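Long-range contact in odorant-binding protein 2a (Homo sapiens, PDB 4RUN), which binds and carries small hydrophobic volatile molecules, with higher affinity for aldehydes and large fatty acids: residues A[15-19]-A[144-148]. The protein carries 2 engineered substitutions. Residues are numbered along the deposited sequence; the frame is centred on the assembly and turned at random.
Sequences YVKAM and MPLQT
In the lipocalin beta-barrel, the first strand meets the C-terminal segment through the amide of Gln147, which faces both the N-H and the C=O of Val16. Gln147 NE2 donates to Val16 O over 2.7 Å in a short but bent bond (135° at the hydrogen), approaching from above the carbonyl plane, about 60° out of it. In return, Gln147 OE1 receives a weak bond from Val16 N at 3.4 Å. With CG anti to the backbone N (chi1 -156°) and a bend at chi2, the Gln147 chain carries its amide across to the strand. The amide stands perpendicular to the Tyr15 ring, its CD lying in the ring plane beside the edge, 4.0 Å from Tyr15 CD1. Shortened to an alanine, this side chain would probably leave Val16 N and O without these partners and open a gap beside Tyr15. Farther along, Met144 CB lies 3.7 Å from Lys17 O, and apolar pairs follow: Pro145 CD rests 4.1 Å from Met19 CB, and Met144 CG lies equally far from Ala18 CB. Residues 15-19 run between strands 33-41 and 106-115, with backbone bonds from Tyr15 to Gly115 and from Lys17 and Ala18 to Leu113; Val34 touches Pro145 and Gln147, while Leu125 of helix 122-134 packs on Ala18 and Met144.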
ATOM      1  N   TYR A  15      -3.067  -7.675  -4.006  1.00 60.51           N
ATOM      2  CA  TYR A  15      -4.031  -7.677  -2.943  1.00 59.48           C
ATOM      3  C   TYR A  15      -3.377  -7.085  -1.708  1.00 57.56           C
ATOM      4  O   TYR A  15      -2.269  -7.489  -1.336  1.00 58.09           O
ATOM      5  CB  TYR A  15      -4.495  -9.101  -2.656  1.00 61.21           C
ATOM      6  CG  TYR A  15      -5.285  -9.715  -3.777  1.00 67.23           C
ATOM      7  CD1 TYR A  15      -6.663  -9.527  -3.857  1.00 69.50           C
ATOM      8  CD2 TYR A  15      -4.661 -10.473  -4.771  1.00 70.93           C
ATOM      9  CE1 TYR A  15      -7.398 -10.073  -4.893  1.00 73.17           C
ATOM     10  CE2 TYR A  15      -5.389 -11.033  -5.811  1.00 74.27           C
ATOM     11  CZ  TYR A  15      -6.759 -10.827  -5.868  1.00 75.86           C
ATOM     12  OH  TYR A  15      -7.509 -11.360  -6.896  1.00 78.54           O
ATOM     13  N   VAL A  16      -4.070  -6.134  -1.081  1.00 53.92           N
ATOM     14  CA  VAL A  16      -3.616  -5.491   0.148  1.00 49.83           C
ATOM     15  C   VAL A  16      -4.135  -6.280   1.342  1.00 48.25           C
ATOM     16  O   VAL A  16      -5.337  -6.322   1.588  1.00 50.76           O
ATOM     17  CB  VAL A  16      -4.147  -4.059   0.244  1.00 49.09           C
ATOM     18  CG1 VAL A  16      -3.660  -3.418   1.527  1.00 48.14           C
ATOM     19  CG2 VAL A  16      -3.753  -3.236  -0.988  1.00 49.85           C
ATOM     20  N   LYS A  17      -3.228  -6.894   2.089  1.00 46.10           N
ATOM     21  CA  LYS A  17      -3.598  -7.855   3.132  1.00 44.12           C
ATOM     22  C   LYS A  17      -3.508  -7.266   4.527  1.00 41.62           C
ATOM     23  O   LYS A  17      -4.203  -7.690   5.438  1.00 44.92           O
ATOM     24  CB  LYS A  17      -2.682  -9.066   3.034  1.00 45.93           C
ATOM     25  CG  LYS A  17      -2.658  -9.695   1.650  1.00 48.36           C
ATOM     26  CD  LYS A  17      -1.627 -10.794   1.567  1.00 50.67           C
ATOM     27  CE  LYS A  17      -1.865 -11.629   0.332  1.00 53.56           C
ATOM     28  NZ  LYS A  17      -0.846 -12.693   0.141  1.00 55.83           N
ATOM     29  N   ALA A  18      -2.638  -6.289   4.699  1.00 39.61           N
ATOM     30  CA  ALA A  18      -2.530  -5.613   5.973  1.00 38.36           C
ATOM     31  C   ALA A  18      -2.019  -4.234   5.715  1.00 39.02           C
ATOM     32  O   ALA A  18      -1.456  -3.968   4.655  1.00 40.62           O
ATOM     33  CB  ALA A  18      -1.588  -6.354   6.897  1.00 38.72           C
ATOM     34  N   MET A  19      -2.214  -3.365   6.694  1.00 39.79           N
ATOM     35  CA  MET A  19      -1.928  -1.954   6.556  1.00 40.69           C
ATOM     36  C   MET A  19      -1.416  -1.408   7.898  1.00 40.38           C
ATOM     37  O   MET A  19      -1.826  -1.890   8.952  1.00 39.97           O
ATOM     38  CB  MET A  19      -3.211  -1.302   6.099  1.00 44.63           C
ATOM     39  CG  MET A  19      -3.112   0.151   5.721  1.00 48.79           C
ATOM     40  SD  MET A  19      -4.402   0.574   4.516  1.00 50.15           S
ATOM     41  CE  MET A  19      -3.912   2.296   4.304  1.00 48.45           C
ATOM     42  N   MET A 144      -6.195  -4.600   9.297  1.00 42.09           N
ATOM     43  CA  MET A 144      -6.346  -5.429   8.115  1.00 45.65           C
ATOM     44  C   MET A 144      -7.682  -5.181   7.462  1.00 46.15           C
ATOM     45  O   MET A 144      -8.711  -5.723   7.878  1.00 47.75           O
ATOM     46  CB  MET A 144      -6.197  -6.892   8.499  1.00 48.29           C
ATOM     47  CG  MET A 144      -4.880  -7.174   9.202  1.00 48.97           C
ATOM     48  SD  MET A 144      -5.074  -8.654  10.180  1.00 54.02           S
ATOM     49  CE  MET A 144      -5.385  -9.853   8.882  1.00 54.09           C
ATOM     50  N   PRO A 145      -7.681  -4.352   6.423  1.00 45.68           N
ATOM     51  CA  PRO A 145      -8.993  -4.041   5.874  1.00 47.57           C
ATOM     52  C   PRO A 145      -9.625  -5.217   5.147  1.00 48.53           C
ATOM     53  O   PRO A 145      -8.933  -6.147   4.756  1.00 52.13           O
ATOM     54  CB  PRO A 145      -8.715  -2.876   4.927  1.00 46.17           C
ATOM     55  CG  PRO A 145      -7.280  -2.992   4.579  1.00 46.81           C
ATOM     56  CD  PRO A 145      -6.594  -3.615   5.763  1.00 44.89           C
ATOM     57  N   LEU A 146     -10.943  -5.193   5.030  1.00 51.43           N
ATOM     58  CA  LEU A 146     -11.680  -6.248   4.351  1.00 55.70           C
ATOM     59  C   LEU A 146     -11.374  -6.191   2.873  1.00 59.83           C
ATOM     60  O   LEU A 146     -11.405  -5.114   2.285  1.00 58.45           O
ATOM     61  CB  LEU A 146     -13.161  -6.051   4.573  1.00 59.40           C
ATOM     62  CG  LEU A 146     -13.675  -6.544   5.918  1.00 60.87           C
ATOM     63  CD1 LEU A 146     -15.155  -6.166   6.012  1.00 62.28           C
ATOM     64  CD2 LEU A 146     -13.432  -8.043   6.104  1.00 62.25           C
ATOM     65  N   GLN A 147     -11.030  -7.332   2.277  1.00 64.88           N
ATOM     66  CA  GLN A 147     -10.759  -7.372   0.845  1.00 69.33           C
ATOM     67  C   GLN A 147     -12.062  -7.570   0.100  1.00 70.45           C
ATOM     68  O   GLN A 147     -12.840  -8.451   0.444  1.00 74.34           O
ATOM     69  CB  GLN A 147      -9.773  -8.471   0.490  1.00 73.21           C
ATOM     70  CG  GLN A 147      -9.048  -8.183  -0.828  1.00 78.57           C
ATOM     71  CD  GLN A 147      -7.721  -7.478  -0.622  1.00 79.98           C
ATOM     72  OE1 GLN A 147      -7.433  -6.445  -1.251  1.00 76.21           O
ATOM     73  NE2 GLN A 147      -6.890  -8.041   0.257  1.00 81.80           N
ATOM     74  N   THR A 148     -12.300  -6.736  -0.906  1.00 68.99           N
ATOM     75  CA  THR A 148     -13.578  -6.710  -1.602  1.00 70.17           C
ATOM     76  C   THR A 148     -13.370  -6.449  -3.079  1.00 71.94           C
ATOM     77  O   THR A 148     -12.254  -6.220  -3.519  1.00 69.34           O
ATOM     78  CB  THR A 148     -14.486  -5.586  -1.061  1.00 68.75           C
ATOM     79  OG1 THR A 148     -13.835  -4.322  -1.251  1.00 66.48           O
ATOM     80  CG2 THR A 148     -14.792  -5.793   0.418  1.00 66.21           C
TER